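Local atomic coordinates of glutaredoxin 1 (PDB entry 3MSZ), a protein that probably reduces protein disulfides through a redox-active cysteine pair, as glutaredoxins do, and binds glutathione. Residues Y9-C14 against A40-F45; Q22-N27 against T76-N81; E48-G53 against F57-V62. One frame throughout, in Å; residues are numbered along the deposited sequence.

The three contacts lie in one thioredoxin-type fold. Interaction 1 joins strand 6-10 and its loop to helix 39-50, interaction 2 joins helix 15-26 to helix 75-80, and interaction 3 joins a helix end to a loop. Interactions 1 and 3 share helix 39-50 and meet where Phe45 packs on Ile59, with CE2 and CD1 3.6 Å apart. The centre of interaction 2 is about 20 Å from both. Interactions 1 and 2 are partly buried and mainly packing, but interaction 1 also sets Arg11, bonded to cacodylate, beside Arg42. Interaction 3 is a surface contact, where an asparagine side chain grips loop backbone through two hydrogen bonds. Glutathione lies beside interactions 2 and 3.

Interaction 1 of 3, residues Y9-C14 against A40-F45; sequences YTRNGC and AQRSKF. With CAC (cacodylate ion), chain C.
The end of strand 6-10 and the loop after it face one side of helix 39-50, and the backbones come nearest at Arg11 and Arg42, whose CA atoms are 8.7 Å apart. Tyr9 and Phe45 form the apolar half of the contact. CE1 and CZ of Phe45 lie over one face of the Tyr9 ring, and Phe45 CZ reaches Tyr9 CG at 3.4 Å. The planes are inclined at 37°, an oblique meeting. Phe45 points its ring at the strand because CG is anti to the backbone N (chi1 168°). The hydroxyl of Tyr9 bonds to Lys7. This is sheet-to-helix packing of the thioredoxin fold, next to the loop that leads into the CxxC motif. Arg11 to Cys14 form a type II turn, and Cys14 stands at the N-cap position of the following helix. At this end Arg11 CD sits over one face of the Arg42 guanidinium, 3.8 Å from NE. The two guanidinium planes are 51° apart. The extended Arg11 chain carries its head to cacodylate, probably from the crystallisation liquor. There NE and NH1 of Arg11 both donate to O1, at 3.0 and 2.8 Å, with O1 in the guanidinium plane. NE and NH2 of Arg42 are held by the backbone oxygens of Ile36 and Asp37.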
loop_
_atom_site.group_PDB
_atom_site.type_symbol
_atom_site.label_atom_id
_atom_site.label_comp_id
_atom_site.label_asym_id
_atom_site.label_seq_id
_atom_site.Cartn_x
_atom_site.Cartn_y
_atom_site.Cartn_z
ATOM N N TYR A 9 -1.817 -1.175 -3.311
ATOM C CA TYR A 9 -3.132 -0.986 -3.862
ATOM C C TYR A 9 -3.384 0.500 -4.018
ATOM O O TYR A 9 -3.212 1.264 -3.061
ATOM C CB TYR A 9 -4.163 -1.621 -2.923
ATOM C CG TYR A 9 -4.054 -3.133 -2.874
ATOM C CD1 TYR A 9 -4.739 -3.919 -3.794
ATOM C CD2 TYR A 9 -3.298 -3.774 -1.891
ATOM C CE1 TYR A 9 -4.660 -5.309 -3.754
ATOM C CE2 TYR A 9 -3.203 -5.184 -1.843
ATOM C CZ TYR A 9 -3.906 -5.932 -2.778
ATOM O OH TYR A 9 -3.843 -7.313 -2.775
ATOM N N THR A 10 -3.821 0.897 -5.216
ATOM C CA THR A 10 -3.910 2.291 -5.564
ATOM C C THR A 10 -5.140 2.593 -6.416
ATOM O O THR A 10 -5.912 1.701 -6.766
ATOM C CB THR A 10 -2.668 2.731 -6.398
ATOM O OG1 THR A 10 -2.692 2.037 -7.643
ATOM C CG2 THR A 10 -1.371 2.363 -5.681
ATOM N N ARG A 11 -5.320 3.877 -6.709
ATOM C CA ARG A 11 -6.246 4.318 -7.740
ATOM C C ARG A 11 -5.538 5.453 -8.512
ATOM O O ARG A 11 -4.552 6.061 -8.010
ATOM C CB ARG A 11 -7.565 4.791 -7.111
ATOM C CG ARG A 11 -7.465 6.184 -6.448
ATOM C CD ARG A 11 -8.813 6.582 -5.827
ATOM N NE ARG A 11 -8.740 7.867 -5.114
ATOM C CZ ARG A 11 -8.698 9.069 -5.701
ATOM N NH1 ARG A 11 -8.658 10.165 -4.961
ATOM N NH2 ARG A 11 -8.716 9.184 -7.029
ATOM N N ASN A 12 -5.991 5.717 -9.735
ATOM C CA ASN A 12 -5.508 6.894 -10.488
ATOM C C ASN A 12 -6.100 8.186 -9.906
ATOM O O ASN A 12 -7.226 8.184 -9.398
ATOM C CB ASN A 12 -5.874 6.767 -11.975
ATOM C CG ASN A 12 -5.213 5.566 -12.638
ATOM O OD1 ASN A 12 -3.986 5.485 -12.699
ATOM N ND2 ASN A 12 -6.023 4.626 -13.127
ATOM N N GLY A 13 -5.345 9.283 -9.964
ATOM C CA GLY A 13 -5.781 10.556 -9.400
ATOM C C GLY A 13 -5.607 10.643 -7.888
ATOM O O GLY A 13 -6.179 11.521 -7.236
ATOM N N CYS A 14 -4.833 9.716 -7.335
ATOM C CA CYS A 14 -4.524 9.732 -5.917
ATOM C C CYS A 14 -3.039 10.057 -5.734
ATOM O O CYS A 14 -2.166 9.209 -5.925
ATOM C CB CYS A 14 -4.882 8.390 -5.276
ATOM S SG CYS A 14 -4.671 8.375 -3.482
ATOM N N ALA A 40 -17.103 1.224 -6.430
ATOM C CA ALA A 40 -17.615 -0.137 -6.176
ATOM C C ALA A 40 -16.510 -1.170 -5.911
ATOM O O ALA A 40 -16.579 -1.932 -4.941
ATOM C CB ALA A 40 -18.536 -0.611 -7.305
ATOM N N GLN A 41 -15.503 -1.205 -6.777
ATOM C CA GLN A 41 -14.367 -2.102 -6.602
ATOM C C GLN A 41 -13.570 -1.808 -5.337
ATOM O O GLN A 41 -13.092 -2.723 -4.684
ATOM C CB GLN A 41 -13.406 -2.026 -7.802
ATOM C CG GLN A 41 -13.841 -2.730 -9.087
ATOM C CD GLN A 41 -12.832 -2.531 -10.251
ATOM O OE1 GLN A 41 -11.935 -1.676 -10.196
ATOM N NE2 GLN A 41 -12.994 -3.322 -11.305
ATOM N N ARG A 42 -13.378 -0.539 -5.011
ATOM C CA ARG A 42 -12.603 -0.197 -3.819
ATOM C C ARG A 42 -13.326 -0.589 -2.546
ATOM O O ARG A 42 -12.707 -1.109 -1.614
ATOM C CB ARG A 42 -12.223 1.285 -3.769
ATOM C CG ARG A 42 -10.721 1.527 -4.045
ATOM C CD ARG A 42 -10.361 3.008 -4.159
ATOM N NE ARG A 42 -11.127 3.670 -5.218
ATOM C CZ ARG A 42 -12.117 4.539 -5.004
ATOM N NH1 ARG A 42 -12.453 4.872 -3.768
ATOM N NH2 ARG A 42 -12.767 5.087 -6.034
ATOM N N SER A 43 -14.630 -0.354 -2.482
ATOM C CA SER A 43 -15.318 -0.636 -1.219
ATOM C C SER A 43 -15.399 -2.131 -0.982
ATOM O O SER A 43 -15.398 -2.575 0.154
ATOM C CB SER A 43 -16.700 0.011 -1.141
ATOM O OG SER A 43 -17.420 -0.244 -2.305
ATOM N N LYS A 44 -15.460 -2.898 -2.069
ATOM C CA LYS A 44 -15.451 -4.349 -1.983
ATOM C C LYS A 44 -14.083 -4.842 -1.495
ATOM O O LYS A 44 -13.986 -5.748 -0.684
ATOM C CB LYS A 44 -15.781 -4.967 -3.345
ATOM C CG LYS A 44 -16.010 -6.492 -3.313
ATOM C CD LYS A 44 -16.037 -7.126 -4.723
ATOM C CE LYS A 44 -16.343 -8.637 -4.679
ATOM N NZ LYS A 44 -16.384 -9.289 -6.041
ATOM N N PHE A 45 -13.028 -4.273 -2.046
ATOM C CA PHE A 45 -11.687 -4.523 -1.564
ATOM C C PHE A 45 -11.518 -4.132 -0.066
ATOM O O PHE A 45 -10.987 -4.905 0.728
ATOM C CB PHE A 45 -10.720 -3.731 -2.449
ATOM C CG PHE A 45 -9.334 -3.657 -1.906
ATOM C CD1 PHE A 45 -8.471 -4.729 -2.042
ATOM C CD2 PHE A 45 -8.894 -2.515 -1.267
ATOM C CE1 PHE A 45 -7.195 -4.668 -1.534
ATOM C CE2 PHE A 45 -7.608 -2.442 -0.771
ATOM C CZ PHE A 45 -6.758 -3.520 -0.902
HETATM AS AS CAC C . -9.533 7.992 -1.487
HETATM O O1 CAC C . -8.529 9.113 -2.355
HETATM O O2 CAC C . -8.446 7.037 -0.550
HETATM C C1 CAC C . -10.774 8.949 -0.301
HETATM C C2 CAC C . -10.515 6.827 -2.713
#

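Interaction 2 of 3, residues Q22-N27 against T76-N81; sequences QWFEEN and TELKAN. With GSH (glutathione), chain D.
Leu78 meets two aromatic rings of the facing helix, Trp23 and Phe24. Its CG lies over one face of the Trp23 indole, toward the rim, and its CD1 is 4.0 Å from Trp23 CE3. The same methyl comes closer to Phe24, with CD1 3.5 Å from CZ, while CD2 lies near Phe24 CE2. Leu78 CG is anti to the backbone N (chi1 -180°), which carries both methyls across to the rings. Lys79 approaches the pyrrole end of the indole, and its NZ comes within 3.8 Å of Trp23 NE1, obliquely to the ring. The opposite face of the indole is covered by the amide of Asn27, with ND2 3.7 Å above the plane and over its centre. A bond from ND2 to the carbonyl oxygen of Trp23, at 2.9 Å and 163° at the hydrogen, holds that amide. Just past helix 75-80, Asn81 ND2 likewise bonds to Glu77 O, which also accepts from Asn81 N on the other face of the carbonyl. Thr76 and Glu77 line the glutathione pocket. The axes of segments 22-26 and 76-80 come within 12.0 Å, with their directions 30° apart. Both helices pack on one side of the sheet of this thioredoxin-type fold: Phe24 reaches Val6, Ile8 and Ile65, Leu78 also rests on Ile65, and Trp23 touches Ala82 and Ile85 of helix 82-85.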
loop_
_atom_site.group_PDB
_atom_site.type_symbol
_atom_site.label_atom_id
_atom_site.label_comp_id
_atom_site.label_asym_id
_atom_site.label_seq_id
_atom_site.Cartn_x
_atom_site.Cartn_y
_atom_site.Cartn_z
ATOM N N GLN A 22 6.625 6.549 -5.793
ATOM C CA GLN A 22 7.840 7.329 -5.971
ATOM C C GLN A 22 8.884 6.998 -4.914
ATOM O O GLN A 22 10.082 6.932 -5.209
ATOM C CB GLN A 22 7.504 8.812 -5.877
ATOM C CG GLN A 22 8.708 9.688 -5.979
ATOM C CD GLN A 22 8.334 11.177 -5.906
ATOM O OE1 GLN A 22 8.342 11.880 -6.911
ATOM N NE2 GLN A 22 7.994 11.639 -4.713
ATOM N N TRP A 23 8.435 6.782 -3.678
ATOM C CA TRP A 23 9.367 6.414 -2.619
ATOM C C TRP A 23 10.071 5.081 -2.928
ATOM O O TRP A 23 11.292 4.944 -2.770
ATOM C CB TRP A 23 8.663 6.336 -1.254
ATOM C CG TRP A 23 9.638 6.139 -0.112
ATOM C CD1 TRP A 23 10.311 7.127 0.577
ATOM C CD2 TRP A 23 10.091 4.890 0.440
ATOM N NE1 TRP A 23 11.136 6.563 1.526
ATOM C CE2 TRP A 23 11.016 5.197 1.475
ATOM C CE3 TRP A 23 9.806 3.550 0.169
ATOM C CZ2 TRP A 23 11.651 4.201 2.253
ATOM C CZ3 TRP A 23 10.449 2.551 0.946
ATOM C CH2 TRP A 23 11.365 2.892 1.967
ATOM N N PHE A 24 9.296 4.086 -3.331
ATOM C CA PHE A 24 9.867 2.786 -3.670
ATOM C C PHE A 24 10.817 2.911 -4.857
ATOM O O PHE A 24 11.925 2.363 -4.833
ATOM C CB PHE A 24 8.759 1.761 -3.937
ATOM C CG PHE A 24 8.073 1.297 -2.673
ATOM C CD1 PHE A 24 8.765 0.520 -1.743
ATOM C CD2 PHE A 24 6.766 1.654 -2.401
ATOM C CE1 PHE A 24 8.161 0.105 -0.549
ATOM C CE2 PHE A 24 6.140 1.227 -1.223
ATOM C CZ PHE A 24 6.852 0.456 -0.292
ATOM N N GLU A 25 10.375 3.642 -5.880
ATOM C CA GLU A 25 11.194 3.888 -7.072
ATOM C C GLU A 25 12.499 4.633 -6.771
ATOM O O GLU A 25 13.528 4.310 -7.343
ATOM C CB GLU A 25 10.384 4.622 -8.154
ATOM C CG GLU A 25 9.344 3.702 -8.814
ATOM C CD GLU A 25 8.180 4.433 -9.485
ATOM O OE1 GLU A 25 7.908 5.616 -9.165
ATOM O OE2 GLU A 25 7.518 3.797 -10.335
ATOM N N GLU A 26 12.461 5.628 -5.889
ATOM C CA GLU A 26 13.664 6.416 -5.560
ATOM C C GLU A 26 14.638 5.584 -4.761
ATOM O O GLU A 26 15.818 5.926 -4.632
ATOM C CB GLU A 26 13.310 7.726 -4.809
ATOM C CG GLU A 26 12.540 8.764 -5.697
ATOM C CD GLU A 26 13.349 9.244 -6.950
ATOM O OE1 GLU A 26 14.589 9.362 -6.886
ATOM O OE2 GLU A 26 12.740 9.502 -8.012
ATOM N N ASN A 27 14.160 4.449 -4.267
ATOM C CA ASN A 27 15.016 3.524 -3.527
ATOM C C ASN A 27 15.249 2.191 -4.265
ATOM O O ASN A 27 15.716 1.198 -3.690
ATOM C CB ASN A 27 14.454 3.315 -2.118
ATOM C CG ASN A 27 14.636 4.554 -1.255
ATOM O OD1 ASN A 27 15.732 4.803 -0.772
ATOM N ND2 ASN A 27 13.591 5.386 -1.141
ATOM N N THR A 76 1.787 7.842 5.242
ATOM C CA THR A 76 2.290 8.216 6.555
ATOM C C THR A 76 3.007 7.066 7.213
ATOM O O THR A 76 4.109 7.239 7.730
ATOM C CB THR A 76 1.153 8.691 7.459
ATOM O OG1 THR A 76 0.654 9.923 6.931
ATOM C CG2 THR A 76 1.634 8.896 8.921
ATOM N N GLU A 77 2.406 5.877 7.181
ATOM C CA GLU A 77 3.050 4.741 7.817
ATOM C C GLU A 77 4.308 4.334 7.085
ATOM O O GLU A 77 5.286 3.918 7.716
ATOM C CB GLU A 77 2.123 3.541 7.963
ATOM C CG GLU A 77 1.034 3.724 8.998
ATOM C CD GLU A 77 -0.203 4.452 8.433
ATOM O OE1 GLU A 77 -0.229 4.781 7.217
ATOM O OE2 GLU A 77 -1.156 4.684 9.208
ATOM N N LEU A 78 4.289 4.429 5.757
ATOM C CA LEU A 78 5.471 4.083 4.975
ATOM C C LEU A 78 6.640 4.951 5.430
ATOM O O LEU A 78 7.721 4.457 5.738
ATOM C CB LEU A 78 5.210 4.299 3.485
ATOM C CG LEU A 78 6.348 3.982 2.510
ATOM C CD1 LEU A 78 6.739 2.509 2.592
ATOM C CD2 LEU A 78 5.930 4.355 1.082
ATOM N N LYS A 79 6.419 6.250 5.473
ATOM C CA LYS A 79 7.496 7.163 5.841
ATOM C C LYS A 79 7.957 6.932 7.275
ATOM O O LYS A 79 9.163 6.990 7.561
ATOM C CB LYS A 79 7.063 8.606 5.638
ATOM C CG LYS A 79 6.912 8.964 4.177
ATOM C CD LYS A 79 8.215 8.691 3.413
ATOM C CE LYS A 79 9.079 9.971 3.327
ATOM N NZ LYS A 79 10.525 9.693 3.570
ATOM N N ALA A 80 7.001 6.675 8.175
ATOM C CA ALA A 80 7.337 6.378 9.572
ATOM C C ALA A 80 8.299 5.207 9.667
ATOM O O ALA A 80 9.121 5.155 10.566
ATOM C CB ALA A 80 6.096 6.088 10.391
ATOM N N ASN A 81 8.187 4.261 8.740
ATOM C CA ASN A 81 9.057 3.094 8.749
ATOM C C ASN A 81 10.154 3.103 7.691
ATOM O O ASN A 81 10.731 2.048 7.402
ATOM C CB ASN A 81 8.220 1.836 8.569
ATOM C CG ASN A 81 7.269 1.622 9.711
ATOM O OD1 ASN A 81 7.643 1.071 10.748
ATOM N ND2 ASN A 81 6.031 2.060 9.540
HETATM N N1 GSH D . -4.749 10.405 9.292
HETATM C CA1 GSH D . -4.388 9.902 7.978
HETATM C C1 GSH D . -5.542 9.297 7.209
HETATM O O11 GSH D . -6.253 8.399 7.723
HETATM O O12 GSH D . -5.789 9.684 6.028
HETATM C CB1 GSH D . -3.856 11.002 7.072
HETATM C CG1 GSH D . -3.440 10.159 5.865
HETATM C CD1 GSH D . -2.675 10.917 4.857
HETATM O OE1 GSH D . -1.603 11.751 5.256
HETATM N N2 GSH D . -3.118 10.664 3.633
HETATM C CA2 GSH D . -3.491 9.301 3.348
HETATM C C2 GSH D . -2.316 8.388 3.431
HETATM O O2 GSH D . -2.237 7.245 2.583
HETATM C CB2 GSH D . -4.055 9.233 1.948
HETATM S SG2 GSH D . -5.861 9.316 1.966
HETATM N N3 GSH D . -1.373 8.742 4.333
HETATM C CA3 GSH D . -0.999 7.819 5.374
HETATM C C3 GSH D . -2.191 7.211 6.119
HETATM O O31 GSH D . -3.354 7.679 6.081
HETATM O O32 GSH D . -2.060 6.195 6.815
#

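Interaction 3 of 3, residues E48-G53 against F57-V62; sequences EMNQSG and FPISTV. With GSH (glutathione), chain D; CAC (cacodylate ion), chain C.
Asn50 holds the backbone of Ile59 at two points. Its OD1 accepts from Ile59 N at 2.7 Å, with 159° at the hydrogen, and its ND2 donates to Ile59 O at 3.0 Å. In this thioredoxin-type fold the pairing ties the end of helix 39-50 to the loop that leads into strand 64-67. The second bond is the straighter, at 168°, and it lies in the carbonyl plane on a lone pair of Ile59 O. The donor to OD1 is instead tilted somewhat from the plane of the side-chain carbonyl. With both ends of the amide engaged, its rotation is fixed. CG of Asn50 stands anti to its carbonyl carbon (chi1 -69°), which turns the amide to the loop. OD1 also lies 3.3 Å from Pro58 CA. After the helix the chain turns back at Ser52, whose N and OG both donate to Met49 O. The apolar part is small. Ile59 CD1 touches CB of Met49, a selenomethionine. The end of the Met49 side chain leads away from the loop, and the side chain also touches Val55 and Phe66. Ile59 is backed by Phe45 and Tyr46 of the helix. Farther along the loop, Thr61 and Val62 belong to the glutathione pocket. Thr61 CB lies 3.8 Å from SG2 of glutathione, and Val62 N donates to O2 of cacodylate at 3.0 Å.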
loop_
_atom_site.group_PDB
_atom_site.type_symbol
_atom_site.label_atom_id
_atom_site.label_comp_id
_atom_site.label_asym_id
_atom_site.label_seq_id
_atom_site.Cartn_x
_atom_site.Cartn_y
_atom_site.Cartn_z
ATOM N N GLU A 48 -13.461 -6.707 2.061
ATOM C CA GLU A 48 -12.724 -7.946 1.998
ATOM C C GLU A 48 -11.463 -7.924 2.882
ATOM O O GLU A 48 -11.278 -8.782 3.716
ATOM C CB GLU A 48 -12.315 -8.207 0.574
ATOM C CG GLU A 48 -13.454 -8.610 -0.304
ATOM C CD GLU A 48 -12.983 -9.040 -1.689
ATOM O OE1 GLU A 48 -11.865 -8.625 -2.099
ATOM O OE2 GLU A 48 -13.735 -9.792 -2.354
HETATM N N MSE A 49 -10.598 -6.944 2.683
HETATM C CA MSE A 49 -9.394 -6.820 3.517
HETATM C C MSE A 49 -9.726 -6.682 5.007
HETATM O O MSE A 49 -9.042 -7.275 5.834
HETATM C CB MSE A 49 -8.558 -5.600 3.079
HETATM C CG MSE A 49 -7.755 -5.787 1.795
HETATM SE SE MSE A 49 -6.452 -7.247 1.859
HETATM C CE MSE A 49 -7.634 -8.701 1.272
ATOM N N ASN A 50 -10.750 -5.882 5.342
ATOM C CA ASN A 50 -11.098 -5.617 6.749
ATOM C C ASN A 50 -11.622 -6.852 7.482
ATOM O O ASN A 50 -11.695 -6.862 8.710
ATOM C CB ASN A 50 -12.075 -4.440 6.928
ATOM C CG ASN A 50 -11.420 -3.111 6.583
ATOM O OD1 ASN A 50 -10.191 -3.003 6.643
ATOM N ND2 ASN A 50 -12.214 -2.115 6.198
ATOM N N GLN A 51 -11.904 -7.909 6.733
ATOM C CA GLN A 51 -12.297 -9.175 7.325
ATOM C C GLN A 51 -11.350 -10.322 6.985
ATOM O O GLN A 51 -11.723 -11.503 7.114
ATOM C CB GLN A 51 -13.688 -9.539 6.830
ATOM C CG GLN A 51 -14.727 -8.528 7.153
ATOM C CD GLN A 51 -16.090 -9.045 6.755
ATOM O OE1 GLN A 51 -16.727 -8.537 5.816
ATOM N NE2 GLN A 51 -16.537 -10.082 7.455
ATOM N N SER A 52 -10.135 -10.004 6.544
ATOM C CA SER A 52 -9.254 -11.041 6.022
ATOM C C SER A 52 -8.270 -11.493 7.085
ATOM O O SER A 52 -7.614 -12.514 6.930
ATOM C CB SER A 52 -8.438 -10.467 4.863
ATOM O OG SER A 52 -7.570 -9.433 5.368
ATOM N N GLY A 53 -8.131 -10.701 8.146
ATOM C CA GLY A 53 -7.101 -10.973 9.126
ATOM C C GLY A 53 -5.741 -10.384 8.742
ATOM O O GLY A 53 -4.799 -10.501 9.509
ATOM N N PHE A 57 -5.251 -2.296 10.786
ATOM C CA PHE A 57 -6.288 -1.360 11.126
ATOM C C PHE A 57 -7.343 -1.416 9.997
ATOM O O PHE A 57 -7.080 -1.935 8.920
ATOM C CB PHE A 57 -5.720 0.058 11.360
ATOM C CG PHE A 57 -5.003 0.648 10.160
ATOM C CD1 PHE A 57 -3.599 0.681 10.106
ATOM C CD2 PHE A 57 -5.730 1.188 9.091
ATOM C CE1 PHE A 57 -2.924 1.237 8.990
ATOM C CE2 PHE A 57 -5.072 1.769 7.986
ATOM C CZ PHE A 57 -3.669 1.789 7.924
ATOM N N PRO A 58 -8.550 -0.913 10.253
ATOM C CA PRO A 58 -9.589 -1.048 9.218
ATOM C C PRO A 58 -9.341 -0.041 8.129
ATOM O O PRO A 58 -9.238 1.147 8.448
ATOM C CB PRO A 58 -10.888 -0.735 9.986
ATOM C CG PRO A 58 -10.456 0.170 11.085
ATOM C CD PRO A 58 -9.045 -0.258 11.476
ATOM N N ILE A 59 -9.193 -0.487 6.882
ATOM C CA ILE A 59 -8.779 0.429 5.820
ATOM C C ILE A 59 -9.981 1.044 5.118
ATOM O O ILE A 59 -11.041 0.420 5.024
ATOM C CB ILE A 59 -7.867 -0.262 4.766
ATOM C CG1 ILE A 59 -8.624 -1.402 4.042
ATOM C CG2 ILE A 59 -6.584 -0.810 5.425
ATOM C CD1 ILE A 59 -7.895 -1.923 2.731
ATOM N N SER A 60 -9.815 2.259 4.608
ATOM C CA SER A 60 -10.903 2.906 3.889
ATOM C C SER A 60 -10.360 3.962 2.940
ATOM O O SER A 60 -11.106 4.799 2.441
ATOM C CB SER A 60 -11.881 3.563 4.877
ATOM O OG SER A 60 -11.244 4.642 5.520
ATOM N N THR A 61 -9.058 3.910 2.694
ATOM C CA THR A 61 -8.409 4.798 1.739
ATOM C C THR A 61 -7.328 4.016 0.989
ATOM O O THR A 61 -6.956 2.895 1.373
ATOM C CB THR A 61 -7.740 5.997 2.460
ATOM O OG1 THR A 61 -6.630 5.537 3.249
ATOM C CG2 THR A 61 -8.749 6.691 3.390
ATOM N N VAL A 62 -6.824 4.606 -0.089
ATOM C CA VAL A 62 -5.595 4.124 -0.718
ATOM C C VAL A 62 -4.614 5.276 -0.651
ATOM O O VAL A 62 -5.025 6.411 -0.502
ATOM C CB VAL A 62 -5.809 3.690 -2.179
ATOM C CG1 VAL A 62 -6.516 2.330 -2.217
ATOM C CG2 VAL A 62 -6.625 4.763 -2.916
HETATM N N1 GSH D . -4.749 10.405 9.292
HETATM C CA1 GSH D . -4.388 9.902 7.978
HETATM C C1 GSH D . -5.542 9.297 7.209
HETATM O O11 GSH D . -6.253 8.399 7.723
HETATM O O12 GSH D . -5.789 9.684 6.028
HETATM C CB1 GSH D . -3.856 11.002 7.072
HETATM C CG1 GSH D . -3.440 10.159 5.865
HETATM C CD1 GSH D . -2.675 10.917 4.857
HETATM O OE1 GSH D . -1.603 11.751 5.256
HETATM N N2 GSH D . -3.118 10.664 3.633
HETATM C CA2 GSH D . -3.491 9.301 3.348
HETATM C C2 GSH D . -2.316 8.388 3.431
HETATM O O2 GSH D . -2.237 7.245 2.583
HETATM C CB2 GSH D . -4.055 9.233 1.948
HETATM S SG2 GSH D . -5.861 9.316 1.966
HETATM N N3 GSH D . -1.373 8.742 4.333
HETATM C CA3 GSH D . -0.999 7.819 5.374
HETATM C C3 GSH D . -2.191 7.211 6.119
HETATM O O31 GSH D . -3.354 7.679 6.081
HETATM O O32 GSH D . -2.060 6.195 6.815
HETATM AS AS CAC C . -9.533 7.992 -1.487
HETATM O O1 CAC C . -8.529 9.113 -2.355
HETATM O O2 CAC C . -8.446 7.037 -0.550
HETATM C C1 CAC C . -10.774 8.949 -0.301
HETATM C C2 CAC C . -10.515 6.827 -2.713
#